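Local coordinates for protein benzoylformate Decarboxylase (Polynucleobacter necessarius, PDB 4K9Q) that probably decarboxylates benzoylformate as a lyase of the thiamine diphosphate enzyme family, holding thiamine diphosphate together with a magnesium ion, at residues A[46-51]-A[79-84]; A[402-407]-A[430-435]. All coordinates share one frame; numbering follows the deposited sequence.

Interaction 1: A[46-51]-A[79-84]; sequences QEASVV and MGCLLT. With TPP (thiamine diphosphate), chain D.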
loop_
_atom_site.group_PDB
_atom_site.type_symbol
_atom_site.label_atom_id
_atom_site.label_comp_id
_atom_site.label_asym_id
_atom_site.label_seq_id
_atom_site.Cartn_x
_atom_site.Cartn_y
_atom_site.Cartn_z
ATOM N N GLN A 46 2.582 25.380 -11.394
ATOM C CA GLN A 46 3.133 24.057 -11.102
ATOM C C GLN A 46 2.479 23.553 -9.816
ATOM O O GLN A 46 2.099 24.355 -8.959
ATOM C CB GLN A 46 4.661 24.124 -10.973
ATOM C CG GLN A 46 5.379 22.802 -11.244
ATOM C CD GLN A 46 5.713 22.031 -9.975
ATOM O OE1 GLN A 46 5.351 22.444 -8.869
ATOM N NE2 GLN A 46 6.423 20.917 -10.131
ATOM N N GLU A 47 2.319 22.236 -9.690
ATOM C CA GLU A 47 1.445 21.690 -8.662
ATOM C C GLU A 47 1.961 21.779 -7.224
ATOM O O GLU A 47 1.168 21.775 -6.289
ATOM C CB GLU A 47 1.020 20.264 -9.026
ATOM C CG GLU A 47 0.190 20.194 -10.307
ATOM C CD GLU A 47 1.021 20.120 -11.589
ATOM O OE1 GLU A 47 2.265 20.298 -11.539
ATOM O OE2 GLU A 47 0.408 19.888 -12.658
ATOM N N ALA A 48 3.274 21.868 -7.028
ATOM C CA ALA A 48 3.778 22.116 -5.683
ATOM C C ALA A 48 3.231 23.462 -5.203
ATOM O O ALA A 48 2.808 23.595 -4.051
ATOM C CB ALA A 48 5.308 22.104 -5.655
ATOM N N SER A 49 3.228 24.463 -6.089
ATOM C CA SER A 49 2.702 25.776 -5.713
ATOM C C SER A 49 1.192 25.712 -5.475
ATOM O O SER A 49 0.685 26.339 -4.548
ATOM C CB SER A 49 3.043 26.838 -6.760
ATOM O OG SER A 49 4.413 27.220 -6.654
ATOM N N VAL A 50 0.480 24.960 -6.309
ATOM C CA VAL A 50 -0.967 24.796 -6.142
ATOM C C VAL A 50 -1.315 24.348 -4.717
ATOM O O VAL A 50 -2.135 24.967 -4.033
ATOM C CB VAL A 50 -1.527 23.767 -7.135
ATOM C CG1 VAL A 50 -2.984 23.450 -6.804
ATOM C CG2 VAL A 50 -1.391 24.286 -8.584
ATOM N N VAL A 51 -0.665 23.281 -4.266
ATOM C CA VAL A 51 -0.952 22.728 -2.949
ATOM C C VAL A 51 -0.540 23.699 -1.837
ATOM O O VAL A 51 -1.297 23.922 -0.889
ATOM C CB VAL A 51 -0.283 21.359 -2.773
ATOM C CG1 VAL A 51 -0.392 20.875 -1.314
ATOM C CG2 VAL A 51 -0.945 20.351 -3.711
ATOM N N MET A 79 3.514 16.062 -4.557
ATOM C CA MET A 79 3.635 15.180 -3.387
ATOM C C MET A 79 4.474 15.732 -2.223
ATOM O O MET A 79 4.216 15.399 -1.051
ATOM C CB MET A 79 4.108 13.768 -3.778
ATOM C CG MET A 79 3.021 12.897 -4.370
ATOM S SD MET A 79 1.602 12.669 -3.277
ATOM C CE MET A 79 2.367 12.131 -1.748
ATOM N N GLY A 80 5.485 16.544 -2.530
ATOM C CA GLY A 80 6.302 17.144 -1.484
ATOM C C GLY A 80 5.483 18.131 -0.659
ATOM O O GLY A 80 5.500 18.116 0.573
ATOM N N CYS A 81 4.743 18.995 -1.332
ATOM C CA CYS A 81 3.895 19.923 -0.606
ATOM C C CYS A 81 2.700 19.228 0.062
ATOM O O CYS A 81 2.194 19.710 1.062
ATOM C CB CYS A 81 3.481 21.096 -1.493
ATOM S SG CYS A 81 4.863 22.261 -1.664
ATOM N N LEU A 82 2.274 18.087 -0.462
ATOM C CA LEU A 82 1.201 17.345 0.188
ATOM C C LEU A 82 1.705 16.741 1.511
ATOM O O LEU A 82 1.031 16.813 2.528
ATOM C CB LEU A 82 0.646 16.274 -0.749
ATOM C CG LEU A 82 -0.498 15.439 -0.169
ATOM C CD1 LEU A 82 -1.596 16.336 0.375
ATOM C CD2 LEU A 82 -1.049 14.515 -1.253
ATOM N N LEU A 83 2.908 16.164 1.495
ATOM C CA LEU A 83 3.548 15.721 2.729
ATOM C C LEU A 83 3.519 16.871 3.737
ATOM O O LEU A 83 3.151 16.698 4.899
ATOM C CB LEU A 83 4.991 15.271 2.440
ATOM C CG LEU A 83 5.900 14.728 3.549
ATOM C CD1 LEU A 83 7.085 13.980 2.946
ATOM C CD2 LEU A 83 6.406 15.849 4.447
ATOM N N THR A 84 3.879 18.067 3.287
ATOM C CA THR A 84 3.934 19.205 4.193
ATOM C C THR A 84 2.541 19.599 4.712
ATOM O O THR A 84 2.371 19.881 5.902
ATOM C CB THR A 84 4.648 20.381 3.530
ATOM O OG1 THR A 84 5.996 19.986 3.225
ATOM C CG2 THR A 84 4.646 21.610 4.443
HETATM N "N1'" TPP D . 0.189 19.380 -15.268
HETATM C "C2'" TPP D . 1.101 18.386 -15.590
HETATM C CM2 TPP D . 2.235 18.067 -14.662
HETATM N "N3'" TPP D . 0.972 17.660 -16.759
HETATM C "C4'" TPP D . -0.063 17.926 -17.619
HETATM N "N4'" TPP D . -0.190 17.213 -18.736
HETATM C "C5'" TPP D . -0.965 18.950 -17.322
HETATM C "C6'" TPP D . -0.853 19.671 -16.135
HETATM C "C7'" TPP D . -2.103 19.241 -18.266
HETATM N N3 TPP D . -1.765 19.879 -19.531
HETATM C C2 TPP D . -1.668 19.218 -20.745
HETATM S S1 TPP D . -1.313 20.175 -21.990
HETATM C C5 TPP D . -1.280 21.476 -21.031
HETATM C C4 TPP D . -1.553 21.211 -19.692
HETATM C CM4 TPP D . -1.588 22.231 -18.581
HETATM C C6 TPP D . -1.001 22.791 -21.702
HETATM C C7 TPP D . 0.358 22.903 -22.374
HETATM O O7 TPP D . 0.493 24.269 -22.692
HETATM P PA TPP D . 1.766 24.823 -23.503
HETATM O O1A TPP D . 3.005 24.157 -22.976
HETATM O O2A TPP D . 1.852 26.311 -23.379
HETATM O O3A TPP D . 1.561 24.254 -24.993
HETATM P PB TPP D . 0.486 24.712 -26.098
HETATM O O1B TPP D . -0.657 23.753 -25.995
HETATM O O2B TPP D . 1.186 24.584 -27.432
HETATM O O3B TPP D . 0.001 26.102 -25.839
#

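Interaction 2: A[402-407]-A[430-435]; sequences WDLPAA and GSFQYS. With TPP (thiamine diphosphate), chain B.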
loop_
_atom_site.group_PDB
_atom_site.type_symbol
_atom_site.label_atom_id
_atom_site.label_comp_id
_atom_site.label_asym_id
_atom_site.label_seq_id
_atom_site.Cartn_x
_atom_site.Cartn_y
_atom_site.Cartn_z
ATOM N N TRP A 402 7.760 25.181 0.038
ATOM C CA TRP A 402 6.422 25.381 0.584
ATOM C C TRP A 402 6.120 26.856 0.841
ATOM O O TRP A 402 5.031 27.335 0.524
ATOM C CB TRP A 402 6.233 24.579 1.876
ATOM C CG TRP A 402 4.836 24.675 2.413
ATOM C CD1 TRP A 402 3.748 23.948 2.008
ATOM C CD2 TRP A 402 4.373 25.554 3.442
ATOM N NE1 TRP A 402 2.641 24.319 2.730
ATOM C CE2 TRP A 402 2.997 25.304 3.617
ATOM C CE3 TRP A 402 4.988 26.535 4.231
ATOM C CZ2 TRP A 402 2.218 26.000 4.549
ATOM C CZ3 TRP A 402 4.211 27.221 5.168
ATOM C CH2 TRP A 402 2.843 26.947 5.313
ATOM N N ASP A 403 7.081 27.572 1.414
ATOM C CA ASP A 403 6.789 28.895 1.975
ATOM C C ASP A 403 6.524 29.983 0.944
ATOM O O ASP A 403 5.669 30.850 1.151
ATOM C CB ASP A 403 7.874 29.325 2.968
ATOM C CG ASP A 403 7.788 28.548 4.279
ATOM O OD1 ASP A 403 7.068 29.020 5.185
ATOM O OD2 ASP A 403 8.407 27.461 4.388
ATOM N N LEU A 404 7.249 29.947 -0.170
ATOM C CA LEU A 404 7.045 30.948 -1.202
ATOM C C LEU A 404 5.590 30.956 -1.702
ATOM O O LEU A 404 4.923 31.985 -1.638
ATOM C CB LEU A 404 8.061 30.796 -2.339
ATOM C CG LEU A 404 8.037 31.903 -3.399
ATOM C CD1 LEU A 404 9.349 31.908 -4.157
ATOM C CD2 LEU A 404 6.855 31.732 -4.352
ATOM N N PRO A 405 5.086 29.806 -2.178
ATOM C CA PRO A 405 3.661 29.789 -2.532
ATOM C C PRO A 405 2.713 29.897 -1.322
ATOM O O PRO A 405 1.638 30.497 -1.445
ATOM C CB PRO A 405 3.489 28.463 -3.291
ATOM C CG PRO A 405 4.677 27.623 -2.891
ATOM C CD PRO A 405 5.795 28.584 -2.608
ATOM N N ALA A 406 3.091 29.369 -0.163
ATOM C CA ALA A 406 2.183 29.471 0.983
ATOM C C ALA A 406 1.923 30.937 1.352
ATOM O O ALA A 406 0.807 31.297 1.760
ATOM C CB ALA A 406 2.708 28.690 2.189
ATOM N N ALA A 407 2.944 31.776 1.183
ATOM C CA ALA A 407 2.816 33.212 1.416
ATOM C C ALA A 407 1.705 33.811 0.565
ATOM O O ALA A 407 0.941 34.656 1.038
ATOM C CB ALA A 407 4.132 33.922 1.130
ATOM N N GLY A 430 18.613 29.554 -2.267
ATOM C CA GLY A 430 18.369 28.166 -2.637
ATOM C C GLY A 430 16.900 27.786 -2.506
ATOM O O GLY A 430 16.299 27.233 -3.434
ATOM N N SER A 431 16.324 28.089 -1.343
ATOM C CA SER A 431 14.919 27.796 -1.066
ATOM C C SER A 431 13.993 28.430 -2.096
ATOM O O SER A 431 13.021 27.819 -2.515
ATOM C CB SER A 431 14.525 28.295 0.329
ATOM O OG SER A 431 15.127 27.512 1.349
ATOM N N PHE A 432 14.303 29.663 -2.486
ATOM C CA PHE A 432 13.511 30.438 -3.450
ATOM C C PHE A 432 13.263 29.675 -4.755
ATOM O O PHE A 432 12.215 29.832 -5.379
ATOM C CB PHE A 432 14.258 31.745 -3.747
ATOM C CG PHE A 432 13.419 32.827 -4.389
ATOM C CD1 PHE A 432 12.513 33.565 -3.637
ATOM C CD2 PHE A 432 13.598 33.151 -5.724
ATOM C CE1 PHE A 432 11.775 34.587 -4.225
ATOM C CE2 PHE A 432 12.868 34.177 -6.314
ATOM C CZ PHE A 432 11.957 34.886 -5.563
ATOM N N GLN A 433 14.224 28.842 -5.159
ATOM C CA GLN A 433 14.150 28.146 -6.450
ATOM C C GLN A 433 13.123 27.025 -6.537
ATOM O O GLN A 433 12.620 26.737 -7.618
ATOM C CB GLN A 433 15.515 27.549 -6.813
ATOM C CG GLN A 433 16.679 28.520 -6.694
ATOM C CD GLN A 433 16.470 29.752 -7.542
ATOM O OE1 GLN A 433 16.065 29.653 -8.705
ATOM N NE2 GLN A 433 16.710 30.928 -6.958
ATOM N N TYR A 434 12.827 26.367 -5.425
ATOM C CA TYR A 434 12.034 25.133 -5.517
ATOM C C TYR A 434 10.656 25.357 -6.117
ATOM O O TYR A 434 10.211 24.583 -6.962
ATOM C CB TYR A 434 11.918 24.425 -4.157
ATOM C CG TYR A 434 13.236 23.820 -3.703
ATOM C CD1 TYR A 434 14.207 24.606 -3.089
ATOM C CD2 TYR A 434 13.502 22.465 -3.883
ATOM C CE1 TYR A 434 15.407 24.058 -2.680
ATOM C CE2 TYR A 434 14.704 21.909 -3.474
ATOM C CZ TYR A 434 15.651 22.715 -2.876
ATOM O OH TYR A 434 16.855 22.206 -2.461
ATOM N N SER A 435 9.998 26.435 -5.695
ATOM C CA SER A 435 8.649 26.737 -6.153
ATOM C C SER A 435 8.567 28.178 -6.630
ATOM O O SER A 435 7.595 28.875 -6.373
ATOM C CB SER A 435 7.633 26.493 -5.037
ATOM O OG SER A 435 7.607 25.121 -4.684
HETATM N "N1'" TPP B . 15.009 19.557 -1.011
HETATM C "C2'" TPP B . 13.801 19.792 -0.372
HETATM C CM2 TPP B . 12.511 19.713 -1.134
HETATM N "N3'" TPP B . 13.760 20.084 0.978
HETATM C "C4'" TPP B . 14.926 20.153 1.698
HETATM N "N4'" TPP B . 14.879 20.420 3.002
HETATM C "C5'" TPP B . 16.149 19.954 1.057
HETATM C "C6'" TPP B . 16.196 19.637 -0.300
HETATM C "C7'" TPP B . 17.430 20.027 1.847
HETATM N N3 TPP B . 17.856 21.346 2.294
HETATM C C2 TPP B . 17.691 21.833 3.581
HETATM S S1 TPP B . 18.287 23.312 3.808
HETATM C C5 TPP B . 18.791 23.386 2.274
HETATM C C4 TPP B . 18.516 22.248 1.522
HETATM C CM4 TPP B . 18.869 22.044 0.069
HETATM C C6 TPP B . 19.514 24.640 1.870
HETATM C C7 TPP B . 18.698 25.919 1.961
HETATM O O7 TPP B . 19.476 26.892 1.302
HETATM P PA TPP B . 19.020 28.433 1.236
HETATM O O1A TPP B . 17.545 28.491 0.963
HETATM O O2A TPP B . 19.799 29.159 0.186
HETATM O O3A TPP B . 19.211 28.962 2.742
HETATM P PB TPP B . 20.580 29.257 3.532
HETATM O O1B TPP B . 20.871 28.035 4.342
HETATM O O2B TPP B . 20.294 30.446 4.423
HETATM O O3B TPP B . 21.707 29.515 2.585
#

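Interaction 1: A[46-51]-A[79-84]
Cys81 presses into the first turn of helix 47-61, its sulfur resting against both the carbonyl O and the methyl of Ala48: SG lies 3.4 Å from Ala48 O and 4.0 Å from Ala48 CB. With SG beside its own backbone N and anti to the carbonyl carbon (chi1 -76°), the thiol reaches Ala48, while CB meets both Ala48 O and, a turn on, Val51. Val51 lays its CG1 branch alongside, 3.9 Å from Cys81 CB, and the same methyl rests against the peptide joining Cys81 to Leu82, 3.7 Å from Cys81 O. The small side chains of Ala48 and Cys81 suit this closeness: Ala48 CA and Cys81 CA are 5.5 Å apart, and the axes of 47-51 and 79-84 approach to 8.1 Å at 21°, nearly parallel. The contact is buried, and strand 66-69 supports it through Val67, which touches Val50 and Val51. At the helix start Gln46 is the N-cap; its OE1 accepts from Ala48 N at 2.8 Å, with the donor above the amide plane. Glu47, beside this contact, bends away at chi2 toward thiamine diphosphate of chain D, where OE2 comes within 2.7 Å of N1' of the aminopyrimidine. Its OE1 takes a hydrogen bond from Asn77 ND2, which helps fix the carboxylate. The diphosphate end is held by Ser431, Gly430 and other residues of the second subunit. A glutamate at N1' from one subunit and diphosphate binding by its partner characterise the active site of thiamine diphosphate enzymes, here with the glutamate on the N-terminal, pyrimidine-binding domain.

Interaction 2: A[402-407]-A[430-435]
Leu404 and Ser435 mark the closest backbone approach, CA to CA 6.7 Å, between the first turn of helix 403-417 and the end of the short helix 429-434. The first is regularly bonded, with Ala406 N to Trp402 O and Ala407 N to Asp403 O; the second is weakly bonded, Gln433 N reaching Gly430 O and Tyr434 N reaching Ser431 O. No hydrogen bond joins the segments, and the fit is by van der Waals contact, largely apolar. Leu404 sends its two methyls to different targets: CD1 sits over one face of the Phe432 ring, a CH-pi contact 4.0 Å from the centroid and 29° off the normal, while CD2 meets Ser435 O at 3.6 Å. Phe432 starts away from helix 403-417, but CG anti to its backbone N (chi1 -163°) brings the ring back to Leu404, and Met427 of strand 423-428 touches both side chains. Pro405 adds the CG-CD side of its ring, CD lying 3.7 Å from Ser435 CB; Ser435 OG is hydrogen-bonded to Gly401 O. In this diphosphate-binding domain of the thiamine diphosphate fold, the turn from strand 423-428 into helix 429-434 carries the GDG start of the family's metal-binding motif, with Asp429, Asn456 and Glu458 on the magnesium ion. The helix's first turn grips the alpha-phosphate of thiamine diphosphate of chain B: Gly430 N donates to O2A, and Ser431 donates to O1A through both N and OG, each at 2.6 Å. As a glycine, Gly430 lets the phosphate come close, its N 2.8 Å from O2A. One turn on, Tyr434 turns its ring obliquely against the pyrimidine, CE2 3.4 Å from N1', and its OH is hydrogen-bonded to Asn23 OD1 of the second subunit.

In the fold
Interaction 1 closes well before interaction 2 opens along the chain, the first in the N-terminal and the second in the C-terminal thiamine diphosphate-binding domain, each domain built on its own six-stranded parallel sheet. Their centres are nevertheless only 11 Å apart, and they touch: Thr84 CG2 packs on Trp402 CD1 at 3.5 Å, and Ser49 CA on Pro405 CB at 3.7 Å. Helices 47-61 and 79-88 thus lie directly against the start of helix 403-417. Interaction 1 reaches the thiamine diphosphate of chain D through Glu47, interaction 2 that of chain B through Gly430 and Ser431, so this interface within one chain lies between two active sites, each shared with the second subunit.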